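Local coordinates for protein AimR transcriptional regulator (Bacillus phage phi3T, PDB 5ZVV) that activates transcription of the phage aimX locus as a homodimer, and becomes an inactive monomer on meeting the arbitrium peptide, so choosing between lysis and lysogeny, at residues Lys7-Lys12 with Asn55-Ser60; Ser188-Val193 with Ser214-Glu219; Leu196-Ser201 with Tyr231-Asn236. All coordinates share one frame; numbering follows the deposited sequence.

Overall arrangement
From the N terminus, interaction 1 is made first: Asn55-Ser60 returns to Lys7-Lys12 and closes a largely helical loop of 42 residues, tying helix 47-56 to helix 2-11 in the N-terminal bundle. It is finished before the others begin and lies apart, its nearest atoms about 14 Å from either. Interactions 2 and 3 belong to the TPR-like helical array and share helix 184-203. That helix meets helix 207-220 through interaction 2 and helix 224-237 through interaction 3; the segments alternate along the chain, so the two loops cross. They also touch directly, Ser214 OG lying 3.4 Å from Thr233 CG2.

Interaction 1: residues Lys7-Lys12 with Asn55-Ser60; sequences KNECEK and NLFPDS
Glu9 lays the aliphatic root of its side chain against Leu56 and Phe57, where the end of helix 47-56 meets helix 2-11 in the small N-terminal helical bundle. In regulators of this kind such a bundle is the helix-turn-helix DNA-binding domain, and the fold here is consistent with that role. The backbones stay well apart, Glu9 CA and Leu56 CA being 8.3 Å from each other, and side chains bridge the distance.

The tight part is apolar. CB of Glu9 sits beside the forked end of Leu56, 3.9 Å from CD2 and 4.2 Å from CD1, so both methyls take part. Leu56 in turn rests on Leu20 and on Ile6, which joins the contact to helix 14-24 and to the preceding turn of helix 2-11. Phe57, the first residue past the helix to leave helical geometry, swings its ring back toward Glu9; the same ring packs on Leu2 and Ile6. Leu56 CG lies 3.7 Å above one face of that ring, offset toward its rim, so the two neighbours pack on each other as well as on Glu9.

The loose part begins beyond CG of Glu9. A bend at chi2 (-63°) turns the carboxylate off the line of the chain, and its plane stands 70° from the Phe57 ring. Glu9 OE2, the nearer carboxylate oxygen, is 5.3 Å from Phe57 CE1, so this exposed acidic residue contributes carbon rather than charge to the joint. The Glu9 chain passes the ring obliquely, meeting two adjacent carbons of its far end: Glu9 CG is 4.1 Å from Phe57 CE1 and 4.2 Å from CZ.

Interaction 2: residues Ser188-Val193 with Ser214-Glu219; sequences SFKSRV and SNRAIE
Lys190 leaves its helix with CG beside the backbone N (chi1 -82°) and then runs fully extended, while Arg216 holds CG anti to its own N (chi1 -166°) and stretches back across the gap until chi4, -94°, turns the guanidinium out of the line of the chain. The result is an oblique approach of aliphatic chain to guanidinium, with Lys190 CD 4.2 Å from Arg216 NH1. It also brings two like charges near each other, Lys190 NZ and Arg216 NH1 being 4.6 Å apart; Glu187, in a salt bridge with the lysine, probably eases the repulsion. One water connects the helices on this side. It donates to Lys190 O at 3.1 Å and sits in the guanidinium plane, at the edge, where it accepts a weak bond from Arg216 NH2.

Next to these two long side chains the helices come very close: Ser191 CA and Ala217 CA are only 4.8 Å apart. Small residues make that possible, with the Ala217 methyl 4.3 Å from Ser191 O. Ser191 turns its hydroxyl back to its own helix, where OG donates to Ser188 O.

The pair forms an antiparallel helical hairpin of the kind that builds TPR superhelices. Helix 77-88 packs on the 184-203 side, with Ser191 on Ile88, and helix 224-237 packs on 207-220, taking Ile218 against Ala230 and Tyr231.

Interaction 3: residues Leu196-Ser201 with Tyr231-Asn236; sequences LEANIS and YLTIGN
Thr233 reaches from helix 224-237 to Ala198 and Asn199 on helix 184-203, and it carries the whole of this buried contact on its own side. Its CB already points at the other helix and lies 4.2 Å from Asn199 OD1. From there the side chain forks. The methyl, CG2, stands anti to the backbone N and goes toward Ala198, where it lies 4.3 Å from Ala198 CB and equally far from Ala198 O; the same methyl also meets Ser214 of helix 207-220. The hydroxyl branch sits beside the backbone N (chi1 -61°), which brings OG1 back over its own helix to hydrogen-bond with Phe229 O, a carbonyl acceptor one turn earlier. Asn199 OD1, as modelled, lies 3.2 Å from the same OG1.

Two helices of the TPR-like array are joined here that are not consecutive in the chain: helix 207-220 comes between them, and Thr233 fits into the seam where all three meet. Helices 184-203 and 224-237 run in broadly the same direction, with Asn199 CA and Thr233 CA 7.1 Å apart.

The CB of Asn199 does not aim across, but CG beside the backbone N (chi1 -71°) carries the amide over until OD1 lies at the Thr233 fork, 4.0 Å from CG2 as well. Met195 and Leu202, one turn to either side along helix 184-203, also touch Thr233.

Interaction 1: residues Lys7-Lys12 with Asn55-Ser60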
loop_
_atom_site.group_PDB
_atom_site.type_symbol
_atom_site.label_atom_id
_atom_site.label_comp_id
_atom_site.label_asym_id
_atom_site.label_seq_id
_atom_site.Cartn_x
_atom_site.Cartn_y
_atom_site.Cartn_z
ATOM N N LYS A 7 -16.778 -18.384 -44.782
ATOM C CA LYS A 7 -16.858 -18.429 -46.237
ATOM C C LYS A 7 -18.298 -18.303 -46.722
ATOM O O LYS A 7 -18.571 -17.584 -47.689
ATOM C CB LYS A 7 -16.228 -19.721 -46.756
ATOM C CG LYS A 7 -16.303 -19.877 -48.267
ATOM C CD LYS A 7 -15.628 -21.159 -48.725
ATOM C CE LYS A 7 -15.699 -21.307 -50.238
ATOM N NZ LYS A 7 -14.987 -22.526 -50.712
ATOM N N ASN A 8 -19.235 -18.984 -46.053
ATOM C CA ASN A 8 -20.632 -18.950 -46.486
ATOM C C ASN A 8 -21.210 -17.543 -46.401
ATOM O O ASN A 8 -21.984 -17.129 -47.272
ATOM C CB ASN A 8 -21.470 -19.919 -45.652
ATOM C CG ASN A 8 -21.094 -21.368 -45.887
ATOM O OD1 ASN A 8 -20.610 -21.731 -46.960
ATOM N ND2 ASN A 8 -21.315 -22.205 -44.882
ATOM N N GLU A 9 -20.858 -16.795 -45.352
ATOM C CA GLU A 9 -21.315 -15.413 -45.256
ATOM C C GLU A 9 -20.707 -14.557 -46.360
ATOM O O GLU A 9 -21.390 -13.711 -46.950
ATOM C CB GLU A 9 -20.974 -14.839 -43.881
ATOM C CG GLU A 9 -21.951 -15.231 -42.797
ATOM C CD GLU A 9 -23.343 -14.697 -43.065
ATOM O OE1 GLU A 9 -23.471 -13.478 -43.314
ATOM O OE2 GLU A 9 -24.303 -15.497 -43.043
ATOM N N CYS A 10 -19.427 -14.777 -46.662
ATOM C CA CYS A 10 -18.740 -13.977 -47.669
ATOM C C CYS A 10 -19.159 -14.347 -49.087
ATOM O O CYS A 10 -19.095 -13.497 -49.983
ATOM C CB CYS A 10 -17.226 -14.126 -47.503
ATOM S SG CYS A 10 -16.602 -13.591 -45.891
ATOM N N GLU A 11 -19.579 -15.593 -49.320
ATOM C CA GLU A 11 -20.008 -15.977 -50.661
ATOM C C GLU A 11 -21.326 -15.325 -51.055
ATOM O O GLU A 11 -21.611 -15.207 -52.251
ATOM C CB GLU A 11 -20.137 -17.496 -50.773
ATOM C CG GLU A 11 -18.813 -18.245 -50.781
ATOM C CD GLU A 11 -18.995 -19.738 -50.981
ATOM O OE1 GLU A 11 -18.460 -20.277 -51.975
ATOM O OE2 GLU A 11 -19.682 -20.368 -50.149
ATOM N N LYS A 12 -22.132 -14.903 -50.084
ATOM C CA LYS A 12 -23.399 -14.246 -50.372
ATOM C C LYS A 12 -23.254 -12.753 -50.625
ATOM O O LYS A 12 -24.227 -12.116 -51.040
ATOM C CB LYS A 12 -24.389 -14.461 -49.220
ATOM C CG LYS A 12 -25.316 -15.653 -49.391
ATOM C CD LYS A 12 -24.558 -16.969 -49.357
ATOM C CE LYS A 12 -25.515 -18.149 -49.376
ATOM N NZ LYS A 12 -26.462 -18.100 -48.228
ATOM N N ASN A 55 -15.648 -8.912 -36.633
ATOM C CA ASN A 55 -16.341 -8.127 -37.650
ATOM C C ASN A 55 -17.612 -8.823 -38.124
ATOM O O ASN A 55 -18.619 -8.164 -38.408
ATOM C CB ASN A 55 -15.415 -7.857 -38.833
ATOM C CG ASN A 55 -16.103 -7.083 -39.946
ATOM O OD1 ASN A 55 -16.764 -7.665 -40.808
ATOM N ND2 ASN A 55 -15.949 -5.764 -39.932
ATOM N N LEU A 56 -17.591 -10.152 -38.209
ATOM C CA LEU A 56 -18.662 -10.897 -38.861
ATOM C C LEU A 56 -19.757 -11.325 -37.887
ATOM O O LEU A 56 -20.947 -11.175 -38.182
ATOM C CB LEU A 56 -18.075 -12.117 -39.578
ATOM C CG LEU A 56 -18.907 -12.756 -40.687
ATOM C CD1 LEU A 56 -19.389 -11.698 -41.668
ATOM C CD2 LEU A 56 -18.081 -13.811 -41.405
ATOM N N PHE A 57 -19.377 -11.857 -36.725
ATOM C CA PHE A 57 -20.322 -12.360 -35.731
ATOM C C PHE A 57 -20.082 -11.652 -34.399
ATOM O O PHE A 57 -19.578 -12.256 -33.445
ATOM C CB PHE A 57 -20.188 -13.873 -35.565
ATOM C CG PHE A 57 -20.094 -14.623 -36.865
ATOM C CD1 PHE A 57 -21.220 -14.831 -37.646
ATOM C CD2 PHE A 57 -18.882 -15.132 -37.299
ATOM C CE1 PHE A 57 -21.136 -15.524 -38.839
ATOM C CE2 PHE A 57 -18.791 -15.828 -38.490
ATOM C CZ PHE A 57 -19.919 -16.024 -39.261
ATOM N N PRO A 58 -20.448 -10.369 -34.301
ATOM C CA PRO A 58 -20.152 -9.629 -33.061
ATOM C C PRO A 58 -20.952 -10.097 -31.859
ATOM O O PRO A 58 -20.440 -10.037 -30.734
ATOM C CB PRO A 58 -20.491 -8.180 -33.435
ATOM C CG PRO A 58 -21.519 -8.307 -34.503
ATOM C CD PRO A 58 -21.137 -9.530 -35.295
ATOM N N ASP A 59 -22.190 -10.557 -32.053
ATOM C CA ASP A 59 -23.043 -10.964 -30.943
ATOM C C ASP A 59 -22.876 -12.426 -30.552
ATOM O O ASP A 59 -23.402 -12.833 -29.511
ATOM C CB ASP A 59 -24.516 -10.703 -31.276
ATOM C CG ASP A 59 -24.907 -9.252 -31.096
ATOM O OD1 ASP A 59 -24.290 -8.566 -30.252
ATOM O OD2 ASP A 59 -25.833 -8.795 -31.796
ATOM N N SER A 60 -22.165 -13.220 -31.350
ATOM C CA SER A 60 -21.999 -14.643 -31.077
ATOM C C SER A 60 -20.533 -15.054 -30.992
ATOM O O SER A 60 -20.225 -16.248 -31.075
ATOM C CB SER A 60 -22.715 -15.470 -32.145
ATOM O OG SER A 60 -22.225 -15.152 -33.434
#

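Interaction 2: residues Ser188-Val193 with Ser214-Glu219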
loop_
_atom_site.group_PDB
_atom_site.type_symbol
_atom_site.label_atom_id
_atom_site.label_comp_id
_atom_site.label_asym_id
_atom_site.label_seq_id
_atom_site.Cartn_x
_atom_site.Cartn_y
_atom_site.Cartn_z
ATOM N N SER A 188 -2.976 -6.452 -26.436
ATOM C CA SER A 188 -3.931 -6.815 -25.392
ATOM C C SER A 188 -3.466 -6.312 -24.028
ATOM O O SER A 188 -4.227 -5.672 -23.287
ATOM C CB SER A 188 -4.126 -8.334 -25.376
ATOM O OG SER A 188 -5.244 -8.708 -24.589
ATOM N N PHE A 189 -2.202 -6.583 -23.689
ATOM C CA PHE A 189 -1.652 -6.107 -22.424
ATOM C C PHE A 189 -1.682 -4.586 -22.353
ATOM O O PHE A 189 -1.956 -4.012 -21.290
ATOM C CB PHE A 189 -0.226 -6.629 -22.246
ATOM C CG PHE A 189 -0.150 -8.110 -21.988
ATOM C CD1 PHE A 189 -1.304 -8.856 -21.789
ATOM C CD2 PHE A 189 1.077 -8.754 -21.931
ATOM C CE1 PHE A 189 -1.239 -10.216 -21.547
ATOM C CE2 PHE A 189 1.149 -10.118 -21.682
ATOM C CZ PHE A 189 -0.010 -10.849 -21.493
ATOM N N LYS A 190 -1.408 -3.919 -23.478
ATOM C CA LYS A 190 -1.481 -2.463 -23.515
ATOM C C LYS A 190 -2.873 -1.978 -23.139
ATOM O O LYS A 190 -3.023 -1.058 -22.328
ATOM C CB LYS A 190 -1.090 -1.944 -24.901
ATOM C CG LYS A 190 0.411 -1.835 -25.148
ATOM C CD LYS A 190 0.682 -1.280 -26.542
ATOM C CE LYS A 190 2.169 -1.225 -26.855
ATOM N NZ LYS A 190 2.410 -0.833 -28.274
ATOM N N SER A 191 -3.909 -2.588 -23.716
ATOM C CA SER A 191 -5.268 -2.184 -23.368
ATOM C C SER A 191 -5.554 -2.419 -21.887
ATOM O O SER A 191 -6.142 -1.557 -21.216
ATOM C CB SER A 191 -6.275 -2.925 -24.246
ATOM O OG SER A 191 -6.203 -4.324 -24.035
ATOM N N ARG A 192 -5.128 -3.572 -21.356
ATOM C CA ARG A 192 -5.299 -3.849 -19.929
ATOM C C ARG A 192 -4.700 -2.739 -19.070
ATOM O O ARG A 192 -5.395 -2.111 -18.256
ATOM C CB ARG A 192 -4.656 -5.191 -19.571
ATOM C CG ARG A 192 -5.376 -6.439 -20.057
ATOM C CD ARG A 192 -4.588 -7.663 -19.610
ATOM N NE ARG A 192 -5.173 -8.934 -20.020
ATOM C CZ ARG A 192 -6.028 -9.638 -19.283
ATOM N NH1 ARG A 192 -6.416 -9.186 -18.099
ATOM N NH2 ARG A 192 -6.497 -10.791 -19.735
ATOM N N VAL A 193 -3.398 -2.490 -19.238
ATOM C CA VAL A 193 -2.718 -1.482 -18.430
ATOM C C VAL A 193 -3.343 -0.110 -18.640
ATOM O O VAL A 193 -3.433 0.691 -17.701
ATOM C CB VAL A 193 -1.211 -1.482 -18.751
ATOM C CG1 VAL A 193 -0.492 -0.402 -17.953
ATOM C CG2 VAL A 193 -0.616 -2.852 -18.461
ATOM N N SER A 214 -8.208 6.145 -21.157
ATOM C CA SER A 214 -9.425 5.522 -21.676
ATOM C C SER A 214 -9.463 5.585 -23.198
ATOM O O SER A 214 -9.726 4.581 -23.872
ATOM C CB SER A 214 -10.664 6.201 -21.085
ATOM O OG SER A 214 -10.701 6.099 -19.671
ATOM N N ASN A 215 -9.192 6.768 -23.755
ATOM C CA ASN A 215 -9.190 6.925 -25.203
ATOM C C ASN A 215 -8.127 6.051 -25.850
ATOM O O ASN A 215 -8.354 5.477 -26.919
ATOM C CB ASN A 215 -8.977 8.394 -25.569
ATOM C CG ASN A 215 -10.248 9.209 -25.467
ATOM O OD1 ASN A 215 -11.321 8.761 -25.877
ATOM N ND2 ASN A 215 -10.138 10.412 -24.922
ATOM N N ARG A 216 -6.960 5.930 -25.215
ATOM C CA ARG A 216 -5.927 5.069 -25.779
ATOM C C ARG A 216 -6.363 3.607 -25.763
ATOM O O ARG A 216 -6.116 2.866 -26.726
ATOM C CB ARG A 216 -4.611 5.258 -25.025
ATOM C CG ARG A 216 -3.436 4.664 -25.761
ATOM C CD ARG A 216 -2.098 5.169 -25.269
ATOM N NE ARG A 216 -1.024 4.541 -26.034
ATOM C CZ ARG A 216 -0.384 3.438 -25.657
ATOM N NH1 ARG A 216 0.565 2.928 -26.425
ATOM N NH2 ARG A 216 -0.686 2.850 -24.507
ATOM N N ALA A 217 -7.026 3.179 -24.684
ATOM C CA ALA A 217 -7.568 1.826 -24.640
ATOM C C ALA A 217 -8.567 1.601 -25.767
ATOM O O ALA A 217 -8.533 0.561 -26.434
ATOM C CB ALA A 217 -8.220 1.563 -23.283
ATOM N N ILE A 218 -9.457 2.570 -26.002
ATOM C CA ILE A 218 -10.420 2.452 -27.096
ATOM C C ILE A 218 -9.703 2.378 -28.438
ATOM O O ILE A 218 -10.120 1.648 -29.345
ATOM C CB ILE A 218 -11.422 3.623 -27.056
ATOM C CG1 ILE A 218 -12.353 3.494 -25.852
ATOM C CG2 ILE A 218 -12.226 3.694 -28.348
ATOM C CD1 ILE A 218 -13.079 4.778 -25.504
ATOM N N GLU A 219 -8.607 3.128 -28.585
ATOM C CA GLU A 219 -7.906 3.172 -29.863
ATOM C C GLU A 219 -7.138 1.885 -30.133
ATOM O O GLU A 219 -6.952 1.512 -31.296
ATOM C CB GLU A 219 -6.961 4.376 -29.899
ATOM C CG GLU A 219 -7.679 5.723 -29.945
ATOM C CD GLU A 219 -6.807 6.881 -29.478
ATOM O OE1 GLU A 219 -5.590 6.678 -29.273
ATOM O OE2 GLU A 219 -7.344 7.997 -29.310
HETATM O O HOH W 1 -0.709 0.991 -22.311
#

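Interaction 3: residues Leu196-Ser201 with Tyr231-Asn236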
loop_
_atom_site.group_PDB
_atom_site.type_symbol
_atom_site.label_atom_id
_atom_site.label_comp_id
_atom_site.label_asym_id
_atom_site.label_seq_id
_atom_site.Cartn_x
_atom_site.Cartn_y
_atom_site.Cartn_z
ATOM N N LEU A 196 -6.423 0.009 -16.403
ATOM C CA LEU A 196 -6.027 0.072 -14.999
ATOM C C LEU A 196 -5.540 1.469 -14.625
ATOM O O LEU A 196 -5.977 2.049 -13.621
ATOM C CB LEU A 196 -4.958 -0.984 -14.712
ATOM C CG LEU A 196 -5.529 -2.405 -14.667
ATOM C CD1 LEU A 196 -4.434 -3.457 -14.605
ATOM C CD2 LEU A 196 -6.476 -2.550 -13.482
ATOM N N GLU A 197 -4.644 2.038 -15.438
ATOM C CA GLU A 197 -4.152 3.381 -15.159
ATOM C C GLU A 197 -5.241 4.430 -15.326
ATOM O O GLU A 197 -5.202 5.468 -14.658
ATOM C CB GLU A 197 -2.962 3.699 -16.060
ATOM C CG GLU A 197 -1.723 2.899 -15.717
ATOM C CD GLU A 197 -0.592 3.138 -16.687
ATOM O OE1 GLU A 197 -0.872 3.484 -17.855
ATOM O OE2 GLU A 197 0.578 2.983 -16.278
ATOM N N ALA A 198 -6.217 4.186 -16.205
ATOM C CA ALA A 198 -7.335 5.113 -16.333
ATOM C C ALA A 198 -8.125 5.198 -15.033
ATOM O O ALA A 198 -8.468 6.296 -14.574
ATOM C CB ALA A 198 -8.246 4.692 -17.487
ATOM N N ASN A 199 -8.418 4.048 -14.422
ATOM C CA ASN A 199 -9.142 4.074 -13.154
ATOM C C ASN A 199 -8.279 4.646 -12.033
ATOM O O ASN A 199 -8.788 5.352 -11.151
ATOM C CB ASN A 199 -9.643 2.675 -12.805
ATOM C CG ASN A 199 -10.770 2.218 -13.712
ATOM O OD1 ASN A 199 -11.552 3.032 -14.211
ATOM N ND2 ASN A 199 -10.858 0.912 -13.931
ATOM N N ILE A 200 -6.972 4.363 -12.053
ATOM C CA ILE A 200 -6.065 5.000 -11.099
ATOM C C ILE A 200 -6.168 6.517 -11.205
ATOM O O ILE A 200 -6.299 7.224 -10.198
ATOM C CB ILE A 200 -4.618 4.529 -11.323
ATOM C CG1 ILE A 200 -4.458 3.054 -10.955
ATOM C CG2 ILE A 200 -3.653 5.387 -10.521
ATOM C CD1 ILE A 200 -3.069 2.520 -11.225
ATOM N N SER A 201 -6.121 7.036 -12.433
ATOM C CA SER A 201 -6.137 8.480 -12.633
ATOM C C SER A 201 -7.468 9.082 -12.211
ATOM O O SER A 201 -7.499 10.150 -11.589
ATOM C CB SER A 201 -5.838 8.808 -14.095
ATOM O OG SER A 201 -4.569 8.301 -14.468
ATOM N N TYR A 231 -15.476 3.836 -21.976
ATOM C CA TYR A 231 -16.509 4.867 -22.071
ATOM C C TYR A 231 -17.186 5.105 -20.727
ATOM O O TYR A 231 -17.576 6.238 -20.421
ATOM C CB TYR A 231 -17.539 4.489 -23.136
ATOM C CG TYR A 231 -17.047 4.728 -24.541
ATOM C CD1 TYR A 231 -16.843 6.021 -25.011
ATOM C CD2 TYR A 231 -16.774 3.669 -25.396
ATOM C CE1 TYR A 231 -16.388 6.253 -26.292
ATOM C CE2 TYR A 231 -16.316 3.889 -26.682
ATOM C CZ TYR A 231 -16.124 5.185 -27.124
ATOM O OH TYR A 231 -15.668 5.414 -28.401
ATOM N N LEU A 232 -17.330 4.052 -19.920
ATOM C CA LEU A 232 -17.800 4.223 -18.552
ATOM C C LEU A 232 -16.886 5.165 -17.777
ATOM O O LEU A 232 -17.361 6.052 -17.056
ATOM C CB LEU A 232 -17.883 2.858 -17.865
ATOM C CG LEU A 232 -18.767 2.721 -16.629
ATOM C CD1 LEU A 232 -20.227 2.950 -16.992
ATOM C CD2 LEU A 232 -18.575 1.349 -15.990
ATOM N N THR A 233 -15.568 5.002 -17.933
ATOM C CA THR A 233 -14.626 5.859 -17.218
ATOM C C THR A 233 -14.690 7.298 -17.718
ATOM O O THR A 233 -14.664 8.236 -16.915
ATOM C CB THR A 233 -13.203 5.313 -17.351
ATOM O OG1 THR A 233 -13.137 3.998 -16.786
ATOM C CG2 THR A 233 -12.216 6.214 -16.620
ATOM N N ILE A 234 -14.767 7.494 -19.037
ATOM C CA ILE A 234 -14.858 8.848 -19.585
ATOM C C ILE A 234 -16.101 9.553 -19.051
ATOM O O ILE A 234 -16.034 10.670 -18.508
ATOM C CB ILE A 234 -14.847 8.801 -21.125
ATOM C CG1 ILE A 234 -13.480 8.330 -21.633
ATOM C CG2 ILE A 234 -15.211 10.161 -21.718
ATOM C CD1 ILE A 234 -13.419 8.102 -23.129
ATOM N N GLY A 235 -17.257 8.894 -19.183
ATOM C CA GLY A 235 -18.478 9.450 -18.629
ATOM C C GLY A 235 -18.348 9.773 -17.155
ATOM O O GLY A 235 -18.849 10.798 -16.689
ATOM N N ASN A 236 -17.661 8.910 -16.402
ATOM C CA ASN A 236 -17.441 9.191 -14.987
ATOM C C ASN A 236 -16.597 10.445 -14.796
ATOM O O ASN A 236 -16.840 11.229 -13.870
ATOM C CB ASN A 236 -16.784 7.994 -14.301
ATOM C CG ASN A 236 -17.731 6.825 -14.137
ATOM O OD1 ASN A 236 -18.941 6.973 -14.281
ATOM N ND2 ASN A 236 -17.184 5.657 -13.826
#